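Local structure of protein Pcdhgb2 (Mus musculus, 5SZR) at residues 127-132 with 167-172; 151-156 with 179-184; 335-340 with 424-429. The protein probably serves, through extracellular cadherin domains of which this chain holds 3 to 6, as a calcium-dependent adhesion protein that may help specify neuronal connections. One frame throughout, in Å; residues are numbered along the deposited sequence.

Contacts 1 and 2 share one cadherin domain, the second of the four in this chain, and their centres lie about 10 Å apart. Their segments alternate along the sequence. Strands 155-159 and 164-169 are neighbours in one sheet, and a backbone hydrogen bond from Val-168 to Val-156 ties the contacts together. Contact 1 joins strands within that sheet, whereas contact 2 crosses the sandwich to strand 180-189 of the other. Contact 3 follows later, in the last cadherin domain, pairing its strands 335-342 and 418-428; its centre is about 105 Å from that of contact 1 and 101 Å from that of contact 2. Such separation reflects a long chain of repeated, individually folded domains.

Contact 1. Residues 127-132 with 167-172; sequences TVIALI and LVTDRT
Ile-129 N donates to Leu-167 O at 2.7 Å, meeting the carbonyl almost end-on (C=O...N 171°). Leu-167 N in turn gives its hydrogen to Ala-130 O at 3.0 Å, so two successive residues of one strand share a single partner on the other. Farther along, Thr-169 N reaches Thr-127 O at 3.2 Å, lying in the carbonyl plane. A side-chain bond completes the set: Thr-127 N donates to Thr-169 OG1 at 3.2 Å. That hydroxyl sits between the backbone N and carbonyl carbon of its own residue (chi1 61°), which turns it to Thr-127 while CG2 swings toward Ile-129. Thr-127 OG1 hydrogen-bonds instead to Pro-124 O.

The packing begins where Thr-169 CG2 touches Ile-129 CD1 at 3.5 Å, the two side chains crossing at about a right angle. Ala-130 CB lies 4.4 Å from Leu-167 CB on the face turned into the sandwich, where Leu-167 also meets Ile-201 of the opposite sheet. On the other face, Val-128 CG2 and Val-168 CG1 meet at 4.4 Å. The extra residue in segment 127-132, with near-helical backbone angles at Ile-129, marks a classic beta bulge in the antiparallel pairing of strands B and E of a cadherin domain.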
loop_
_atom_site.group_PDB
_atom_site.type_symbol
_atom_site.label_atom_id
_atom_site.label_comp_id
_atom_site.label_asym_id
_atom_site.label_seq_id
_atom_site.Cartn_x
_atom_site.Cartn_y
_atom_site.Cartn_z
ATOM N N THR A 127 20.512 -12.270 6.066
ATOM C CA THR A 127 20.230 -11.821 7.421
ATOM C C THR A 127 19.728 -12.988 8.262
ATOM O O THR A 127 18.903 -13.788 7.811
ATOM C CB THR A 127 19.193 -10.695 7.404
ATOM O OG1 THR A 127 19.671 -9.616 6.589
ATOM C CG2 THR A 127 18.938 -10.173 8.813
ATOM N N VAL A 128 20.238 -13.087 9.487
ATOM C CA VAL A 128 19.930 -14.214 10.364
ATOM C C VAL A 128 18.605 -13.937 11.063
ATOM O O VAL A 128 18.517 -13.056 11.921
ATOM C CB VAL A 128 21.051 -14.456 11.377
ATOM C CG1 VAL A 128 20.678 -15.604 12.305
ATOM C CG2 VAL A 128 22.351 -14.744 10.653
ATOM N N ILE A 129 17.573 -14.696 10.702
ATOM C CA ILE A 129 16.245 -14.480 11.262
ATOM C C ILE A 129 16.081 -15.186 12.598
ATOM O O ILE A 129 15.495 -14.631 13.530
ATOM C CB ILE A 129 15.171 -14.946 10.263
ATOM C CG1 ILE A 129 15.340 -14.248 8.918
ATOM C CG2 ILE A 129 13.779 -14.679 10.814
ATOM C CD1 ILE A 129 14.323 -14.697 7.913
ATOM N N ALA A 130 16.583 -16.413 12.713
ATOM C CA ALA A 130 16.331 -17.206 13.905
ATOM C C ALA A 130 17.415 -18.261 14.040
ATOM O O ALA A 130 18.039 -18.670 13.058
ATOM C CB ALA A 130 14.946 -17.861 13.855
ATOM N N LEU A 131 17.626 -18.695 15.277
ATOM C CA LEU A 131 18.554 -19.769 15.592
ATOM C C LEU A 131 17.758 -21.021 15.938
ATOM O O LEU A 131 16.826 -20.966 16.749
ATOM C CB LEU A 131 19.479 -19.366 16.741
ATOM C CG LEU A 131 20.316 -18.121 16.434
ATOM C CD1 LEU A 131 21.143 -17.708 17.641
ATOM C CD2 LEU A 131 21.205 -18.364 15.224
ATOM N N ILE A 132 18.121 -22.139 15.313
ATOM C CA ILE A 132 17.378 -23.389 15.405
ATOM C C ILE A 132 18.278 -24.446 16.035
ATOM O O ILE A 132 19.437 -24.600 15.633
ATOM C CB ILE A 132 16.895 -23.859 14.019
ATOM C CG1 ILE A 132 16.191 -22.720 13.264
ATOM C CG2 ILE A 132 16.013 -25.090 14.145
ATOM C CD1 ILE A 132 14.973 -22.173 13.954
ATOM N N LEU A 167 18.330 -19.781 10.321
ATOM C CA LEU A 167 17.342 -19.445 9.304
ATOM C C LEU A 167 17.688 -18.079 8.727
ATOM O O LEU A 167 17.702 -17.080 9.455
ATOM C CB LEU A 167 15.938 -19.442 9.902
ATOM C CG LEU A 167 14.795 -19.175 8.920
ATOM C CD1 LEU A 167 14.719 -20.287 7.880
ATOM C CD2 LEU A 167 13.473 -19.034 9.658
ATOM N N VAL A 168 17.978 -18.031 7.427
ATOM C CA VAL A 168 18.457 -16.812 6.794
ATOM C C VAL A 168 17.587 -16.470 5.590
ATOM O O VAL A 168 16.956 -17.335 4.979
ATOM C CB VAL A 168 19.935 -16.926 6.362
ATOM C CG1 VAL A 168 20.794 -17.396 7.530
ATOM C CG2 VAL A 168 20.073 -17.857 5.165
ATOM N N THR A 169 17.562 -15.178 5.260
ATOM C CA THR A 169 16.944 -14.718 4.025
ATOM C C THR A 169 17.876 -14.974 2.849
ATOM O O THR A 169 19.097 -14.847 2.967
ATOM C CB THR A 169 16.629 -13.224 4.089
ATOM O OG1 THR A 169 17.844 -12.492 4.282
ATOM C CG2 THR A 169 15.669 -12.909 5.219
ATOM N N ASP A 170 17.291 -15.347 1.711
ATOM C CA ASP A 170 18.022 -15.391 0.450
ATOM C C ASP A 170 17.264 -14.637 -0.638
ATOM O O ASP A 170 17.447 -14.914 -1.827
ATOM C CB ASP A 170 18.295 -16.833 0.017
ATOM C CG ASP A 170 17.041 -17.554 -0.419
ATOM O OD1 ASP A 170 17.123 -18.391 -1.344
ATOM O OD2 ASP A 170 15.971 -17.276 0.162
ATOM N N ARG A 171 16.418 -13.689 -0.242
ATOM C CA ARG A 171 15.560 -12.952 -1.154
ATOM C C ARG A 171 15.276 -11.593 -0.533
ATOM O O ARG A 171 15.092 -11.492 0.683
ATOM C CB ARG A 171 14.258 -13.720 -1.414
ATOM C CG ARG A 171 13.322 -13.091 -2.423
ATOM C CD ARG A 171 12.058 -13.932 -2.577
ATOM N NE ARG A 171 12.356 -15.299 -2.998
ATOM C CZ ARG A 171 11.447 -16.261 -3.124
ATOM N NH1 ARG A 171 10.173 -16.012 -2.858
ATOM N NH2 ARG A 171 11.813 -17.472 -3.517
ATOM N N THR A 172 15.272 -10.551 -1.361
ATOM C CA THR A 172 14.921 -9.222 -0.877
ATOM C C THR A 172 13.461 -9.188 -0.451
ATOM O O THR A 172 12.584 -9.727 -1.134
ATOM C CB THR A 172 15.166 -8.168 -1.956
ATOM O OG1 THR A 172 14.667 -8.652 -3.207
ATOM C CG2 THR A 172 16.650 -7.862 -2.088
#

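Contact 2. Residues 151-156 with 179-184; sequences GNEGFV and PEYNVT. With NAG (2-acetamido-2-deoxy-beta-D-glucopyranose), chain D.
Phe-155 and Tyr-181 form a T-shaped aromatic pair in the core of a cadherin beta sandwich, joining an outer strand of one sheet, 155-159, to an inner strand of the other, 180-189. The ring planes stand at 87° and the centroids are 4.8 Å apart. Phe-155 supplies the edge: its CZ lies over the centre of the tyrosine ring, 3.6 Å from Tyr-181 CD2. In both residues CG is anti to the carbonyl carbon (chi1 -51° for Phe-155 and -76° for Tyr-181), sending the rings toward the facing strand. Beside them, Val-183 CG2 comes within 3.7 Å of Phe-155 CD2, and Leu-203 on the neighbouring strand 196-206 touches both rings.

Glu-153 lies at the solvent-exposed margin of this core. Its extended chain runs past Tyr-181 in the opposite direction and brings OE1 to the ring edge, 3.4 Å from Tyr-181 CD1. The same oxygen accepts a hydrogen bond from a water at 2.7 Å, and this water accepts one from Asn-182 N, bridging the loop before strand 155-159 to the backbone of the facing strand.

Asn-182 points away from the core and carries the glycan through an ND2 bond to C1 of the N-acetylglucosamine. Its OD1 is held by Thr-202 OG1. The sugar folds back along the strand to Glu-180, two residues before its attachment point, its N2 donating to Glu-180 OE1 at 2.6 Å, with the acetyl methyl beside the glutamate chain. Polar and apolar work are thus divided: aromatic and aliphatic carbons close the interior, while two glutamates, probably ionised, accept hydrogen bonds at the periphery, one from water and one from the sugar amide.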
loop_
_atom_site.group_PDB
_atom_site.type_symbol
_atom_site.label_atom_id
_atom_site.label_comp_id
_atom_site.label_asym_id
_atom_site.label_seq_id
_atom_site.Cartn_x
_atom_site.Cartn_y
_atom_site.Cartn_z
ATOM N N GLY A 151 8.026 -24.769 1.702
ATOM C CA GLY A 151 7.745 -23.654 0.823
ATOM C C GLY A 151 8.998 -22.971 0.310
ATOM O O GLY A 151 10.130 -23.282 0.687
ATOM N N ASN A 152 8.774 -22.006 -0.582
ATOM C CA ASN A 152 9.844 -21.237 -1.212
ATOM C C ASN A 152 9.489 -19.751 -1.169
ATOM O O ASN A 152 9.289 -19.098 -2.193
ATOM C CB ASN A 152 10.082 -21.707 -2.648
ATOM C CG ASN A 152 11.316 -21.085 -3.266
ATOM O OD1 ASN A 152 12.272 -20.747 -2.566
ATOM N ND2 ASN A 152 11.303 -20.927 -4.585
ATOM N N GLU A 153 9.403 -19.211 0.044
ATOM C CA GLU A 153 9.082 -17.808 0.250
ATOM C C GLU A 153 10.318 -16.960 0.515
ATOM O O GLU A 153 10.187 -15.798 0.913
ATOM C CB GLU A 153 8.078 -17.661 1.396
ATOM C CG GLU A 153 6.732 -18.307 1.105
ATOM C CD GLU A 153 5.648 -17.876 2.075
ATOM O OE1 GLU A 153 5.921 -17.824 3.292
ATOM O OE2 GLU A 153 4.523 -17.581 1.615
ATOM N N GLY A 154 11.508 -17.508 0.303
ATOM C CA GLY A 154 12.737 -16.771 0.471
ATOM C C GLY A 154 13.451 -16.961 1.790
ATOM O O GLY A 154 14.069 -16.007 2.280
ATOM N N PHE A 155 13.391 -18.152 2.381
ATOM C CA PHE A 155 14.062 -18.423 3.645
ATOM C C PHE A 155 14.773 -19.763 3.547
ATOM O O PHE A 155 14.186 -20.750 3.094
ATOM C CB PHE A 155 13.064 -18.416 4.807
ATOM C CG PHE A 155 12.202 -17.189 4.850
ATOM C CD1 PHE A 155 12.753 -15.953 5.136
ATOM C CD2 PHE A 155 10.842 -17.268 4.600
ATOM C CE1 PHE A 155 11.965 -14.815 5.172
ATOM C CE2 PHE A 155 10.045 -16.131 4.636
ATOM C CZ PHE A 155 10.608 -14.905 4.922
ATOM N N VAL A 156 16.037 -19.790 3.966
ATOM C CA VAL A 156 16.906 -20.948 3.796
ATOM C C VAL A 156 17.534 -21.295 5.140
ATOM O O VAL A 156 17.845 -20.405 5.939
ATOM C CB VAL A 156 17.992 -20.677 2.732
ATOM C CG1 VAL A 156 18.966 -21.845 2.630
ATOM C CG2 VAL A 156 17.348 -20.410 1.386
ATOM N N PRO A 179 3.461 -8.502 4.061
ATOM C CA PRO A 179 3.801 -7.893 5.353
ATOM C C PRO A 179 4.044 -8.899 6.467
ATOM O O PRO A 179 4.669 -8.554 7.475
ATOM C CB PRO A 179 2.577 -7.018 5.652
ATOM C CG PRO A 179 1.451 -7.731 4.990
ATOM C CD PRO A 179 2.024 -8.382 3.752
ATOM N N GLU A 180 3.563 -10.133 6.305
ATOM C CA GLU A 180 3.651 -11.147 7.349
ATOM C C GLU A 180 3.997 -12.496 6.734
ATOM O O GLU A 180 3.596 -12.803 5.610
ATOM C CB GLU A 180 2.334 -11.244 8.134
ATOM C CG GLU A 180 2.439 -11.931 9.480
ATOM C CD GLU A 180 1.099 -12.010 10.189
ATOM O OE1 GLU A 180 0.435 -13.066 10.100
ATOM O OE2 GLU A 180 0.704 -11.008 10.825
ATOM N N TYR A 181 4.746 -13.307 7.484
ATOM C CA TYR A 181 5.180 -14.623 7.030
ATOM C C TYR A 181 4.937 -15.669 8.107
ATOM O O TYR A 181 5.217 -15.435 9.287
ATOM C CB TYR A 181 6.670 -14.642 6.675
ATOM C CG TYR A 181 7.035 -14.005 5.359
ATOM C CD1 TYR A 181 6.726 -14.624 4.156
ATOM C CD2 TYR A 181 7.725 -12.800 5.317
ATOM C CE1 TYR A 181 7.076 -14.047 2.949
ATOM C CE2 TYR A 181 8.076 -12.217 4.118
ATOM C CZ TYR A 181 7.752 -12.846 2.939
ATOM O OH TYR A 181 8.106 -12.270 1.747
ATOM N N ASN A 182 4.440 -16.834 7.695
ATOM C CA ASN A 182 4.368 -18.016 8.550
ATOM C C ASN A 182 5.325 -19.059 7.980
ATOM O O ASN A 182 5.062 -19.638 6.920
ATOM C CB ASN A 182 2.942 -18.555 8.643
ATOM C CG ASN A 182 2.129 -17.873 9.729
ATOM O OD1 ASN A 182 2.684 -17.352 10.696
ATOM N ND2 ASN A 182 0.806 -17.878 9.578
ATOM N N VAL A 183 6.433 -19.292 8.679
ATOM C CA VAL A 183 7.494 -20.180 8.216
ATOM C C VAL A 183 7.461 -21.445 9.062
ATOM O O VAL A 183 7.669 -21.393 10.281
ATOM C CB VAL A 183 8.871 -19.501 8.289
ATOM C CG1 VAL A 183 9.941 -20.390 7.682
ATOM C CG2 VAL A 183 8.827 -18.150 7.584
ATOM N N THR A 184 7.205 -22.580 8.412
ATOM C CA THR A 184 7.113 -23.874 9.076
ATOM C C THR A 184 8.423 -24.633 8.900
ATOM O O THR A 184 8.820 -24.941 7.770
ATOM C CB THR A 184 5.949 -24.694 8.520
ATOM O OG1 THR A 184 4.708 -24.100 8.918
ATOM C CG2 THR A 184 6.012 -26.123 9.038
HETATM C C1 NAG D . -0.062 -17.253 10.551
HETATM C C2 NAG D . -1.053 -16.292 9.896
HETATM C C3 NAG D . -1.885 -15.599 10.967
HETATM C C4 NAG D . -2.592 -16.636 11.832
HETATM C C5 NAG D . -1.566 -17.601 12.429
HETATM C C6 NAG D . -2.195 -18.730 13.217
HETATM C C7 NAG D . -0.528 -15.254 7.735
HETATM C C8 NAG D . 0.248 -14.181 7.032
HETATM N N2 NAG D . -0.375 -15.312 9.062
HETATM O O3 NAG D . -2.827 -14.729 10.352
HETATM O O4 NAG D . -3.322 -15.980 12.866
HETATM O O5 NAG D . -0.782 -18.205 11.383
HETATM O O6 NAG D . -2.941 -19.599 12.375
HETATM O O7 NAG D . -1.260 -16.032 7.130
HETATM O O HOH W 1 3.908 -17.449 5.087
#

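Contact 3. Residues 335-340 with 424-429; sequences SALFDM and HLIFAD. With MAN (alpha-D-mannopyranose), chain B.
His-424 pairs with Leu-337, and its backbone hydrogen-bonds to the residues flanking that leucine. His-424 N donates to Ala-336 O at 2.8 Å, while its O receives Phe-338 N at 2.9 Å; both bonds run almost straight down their carbonyls, at 178° and 179°. With CG anti to the carbonyl carbon (chi1 -58°), the imidazole swings back to Ser-335, whose CB lies 3.4 Å from His-424 NE2. Ser-335 OG hydrogen-bonds to Asp-333, which also holds a nearby protein-linked mannose; O6 of that sugar approaches the imidazole edge. Replacing this imidazole with alanine's methyl is likely to open a gap beside Ser-335 and the mannose.

Leu-425 lies alongside Phe-338 on the inward face, its CD2 3.7 Å from Phe-338 CD2. Ile-426 N then donates to Phe-338 O at 2.8 Å, with the donor tilted from the carbonyl plane. On the outward face Ile-426 CD1 meets Leu-337 CD1 at 3.5 Å. Next, Asp-339 O and Ile-426 O face each other at 3.1 Å, two acceptors that cannot bond. Farther on, Ala-428 CB faces Met-340 CE at 4.2 Å.

Within these segments three backbone hydrogen bonds join strands A and G; the pairing goes on at either end, Ala-336 with Thr-422 and Ala-428 with Val-341. This marginal strand is thus held by bonds indifferent to side-chain identity, with apolar carbons covering both faces.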
loop_
_atom_site.group_PDB
_atom_site.type_symbol
_atom_site.label_atom_id
_atom_site.label_comp_id
_atom_site.label_asym_id
_atom_site.label_seq_id
_atom_site.Cartn_x
_atom_site.Cartn_y
_atom_site.Cartn_z
ATOM N N SER A 335 -25.703 62.220 -28.012
ATOM C CA SER A 335 -26.146 62.424 -29.381
ATOM C C SER A 335 -24.993 62.908 -30.251
ATOM O O SER A 335 -24.011 63.475 -29.764
ATOM C CB SER A 335 -27.308 63.425 -29.451
ATOM O OG SER A 335 -26.892 64.730 -29.075
ATOM N N ALA A 336 -25.126 62.670 -31.556
ATOM C CA ALA A 336 -24.176 63.148 -32.551
ATOM C C ALA A 336 -24.943 63.668 -33.758
ATOM O O ALA A 336 -26.011 63.152 -34.102
ATOM C CB ALA A 336 -23.192 62.047 -32.979
ATOM N N LEU A 337 -24.394 64.690 -34.405
ATOM C CA LEU A 337 -25.091 65.408 -35.464
ATOM C C LEU A 337 -24.393 65.200 -36.800
ATOM O O LEU A 337 -23.187 65.433 -36.921
ATOM C CB LEU A 337 -25.176 66.901 -35.141
ATOM C CG LEU A 337 -25.793 67.802 -36.215
ATOM C CD1 LEU A 337 -27.159 67.286 -36.629
ATOM C CD2 LEU A 337 -25.888 69.231 -35.715
ATOM N N PHE A 338 -25.161 64.774 -37.802
ATOM C CA PHE A 338 -24.684 64.633 -39.177
ATOM C C PHE A 338 -25.705 65.334 -40.069
ATOM O O PHE A 338 -26.747 64.758 -40.393
ATOM C CB PHE A 338 -24.520 63.163 -39.559
ATOM C CG PHE A 338 -23.624 62.391 -38.628
ATOM C CD1 PHE A 338 -22.267 62.288 -38.881
ATOM C CD2 PHE A 338 -24.141 61.773 -37.502
ATOM C CE1 PHE A 338 -21.441 61.586 -38.029
ATOM C CE2 PHE A 338 -23.320 61.067 -36.642
ATOM C CZ PHE A 338 -21.967 60.973 -36.907
ATOM N N ASP A 339 -25.411 66.573 -40.467
ATOM C CA ASP A 339 -26.398 67.419 -41.131
ATOM C C ASP A 339 -26.090 67.693 -42.599
ATOM O O ASP A 339 -26.794 68.491 -43.226
ATOM C CB ASP A 339 -26.554 68.743 -40.375
ATOM C CG ASP A 339 -25.246 69.512 -40.236
ATOM O OD1 ASP A 339 -25.200 70.448 -39.409
ATOM O OD2 ASP A 339 -24.268 69.192 -40.944
ATOM N N MET A 340 -25.068 67.062 -43.173
ATOM C CA MET A 340 -24.700 67.325 -44.559
ATOM C C MET A 340 -25.061 66.172 -45.493
ATOM O O MET A 340 -24.450 66.026 -46.557
ATOM C CB MET A 340 -23.209 67.644 -44.661
ATOM C CG MET A 340 -22.798 68.977 -44.042
ATOM S SD MET A 340 -23.075 70.415 -45.104
ATOM C CE MET A 340 -24.754 70.882 -44.680
ATOM N N HIS A 424 -28.499 62.051 -34.883
ATOM C CA HIS A 424 -29.327 63.007 -35.605
ATOM C C HIS A 424 -28.807 63.086 -37.035
ATOM O O HIS A 424 -27.704 63.588 -37.276
ATOM C CB HIS A 424 -29.297 64.378 -34.933
ATOM C CG HIS A 424 -29.750 64.362 -33.506
ATOM N ND1 HIS A 424 -31.049 64.085 -33.140
ATOM C CD2 HIS A 424 -29.079 64.608 -32.355
ATOM C CE1 HIS A 424 -31.158 64.150 -31.825
ATOM N NE2 HIS A 424 -29.978 64.467 -31.325
ATOM N N LEU A 425 -29.590 62.579 -37.979
ATOM C CA LEU A 425 -29.240 62.602 -39.393
ATOM C C LEU A 425 -30.155 63.599 -40.094
ATOM O O LEU A 425 -31.378 63.430 -40.099
ATOM C CB LEU A 425 -29.364 61.207 -40.005
ATOM C CG LEU A 425 -28.801 60.085 -39.129
ATOM C CD1 LEU A 425 -28.989 58.726 -39.784
ATOM C CD2 LEU A 425 -27.334 60.327 -38.803
ATOM N N ILE A 426 -29.565 64.641 -40.673
ATOM C CA ILE A 426 -30.313 65.757 -41.242
ATOM C C ILE A 426 -29.930 65.897 -42.706
ATOM O O ILE A 426 -28.763 66.161 -43.025
ATOM C CB ILE A 426 -30.044 67.062 -40.480
ATOM C CG1 ILE A 426 -30.353 66.873 -38.994
ATOM C CG2 ILE A 426 -30.861 68.206 -41.070
ATOM C CD1 ILE A 426 -30.213 68.138 -38.195
ATOM N N PHE A 427 -30.907 65.727 -43.592
ATOM C CA PHE A 427 -30.663 65.852 -45.021
ATOM C C PHE A 427 -30.509 67.310 -45.419
ATOM O O PHE A 427 -31.269 68.177 -44.978
ATOM C CB PHE A 427 -31.799 65.217 -45.820
ATOM C CG PHE A 427 -31.768 63.719 -45.825
ATOM C CD1 PHE A 427 -30.885 63.036 -46.645
ATOM C CD2 PHE A 427 -32.620 62.992 -45.014
ATOM C CE1 PHE A 427 -30.854 61.654 -46.651
ATOM C CE2 PHE A 427 -32.594 61.616 -45.020
ATOM C CZ PHE A 427 -31.710 60.947 -45.840
ATOM N N ALA A 428 -29.519 67.577 -46.263
ATOM C CA ALA A 428 -29.287 68.920 -46.769
ATOM C C ALA A 428 -30.084 69.129 -48.047
ATOM O O ALA A 428 -30.090 68.264 -48.933
ATOM C CB ALA A 428 -27.799 69.159 -47.030
ATOM N N ASP A 429 -30.759 70.269 -48.134
ATOM C CA ASP A 429 -31.396 70.655 -49.378
ATOM C C ASP A 429 -30.335 71.071 -50.392
ATOM O O ASP A 429 -29.286 71.619 -50.038
ATOM C CB ASP A 429 -32.384 71.796 -49.135
ATOM C CG ASP A 429 -33.429 71.902 -50.226
ATOM O OD1 ASP A 429 -33.797 70.847 -50.790
ATOM O OD2 ASP A 429 -33.881 73.033 -50.519
HETATM C C1 MAN B . -29.518 59.780 -27.524
HETATM C C2 MAN B . -30.172 58.885 -26.471
HETATM C C3 MAN B . -31.666 59.213 -26.389
HETATM C C4 MAN B . -31.887 60.708 -26.105
HETATM C C5 MAN B . -31.173 61.576 -27.158
HETATM C C6 MAN B . -31.183 63.056 -26.785
HETATM O O2 MAN B . -29.630 59.147 -25.169
HETATM O O3 MAN B . -32.344 58.422 -25.413
HETATM O O4 MAN B . -33.274 60.998 -26.133
HETATM O O5 MAN B . -29.772 61.164 -27.302
HETATM O O6 MAN B . -30.587 63.805 -27.843
#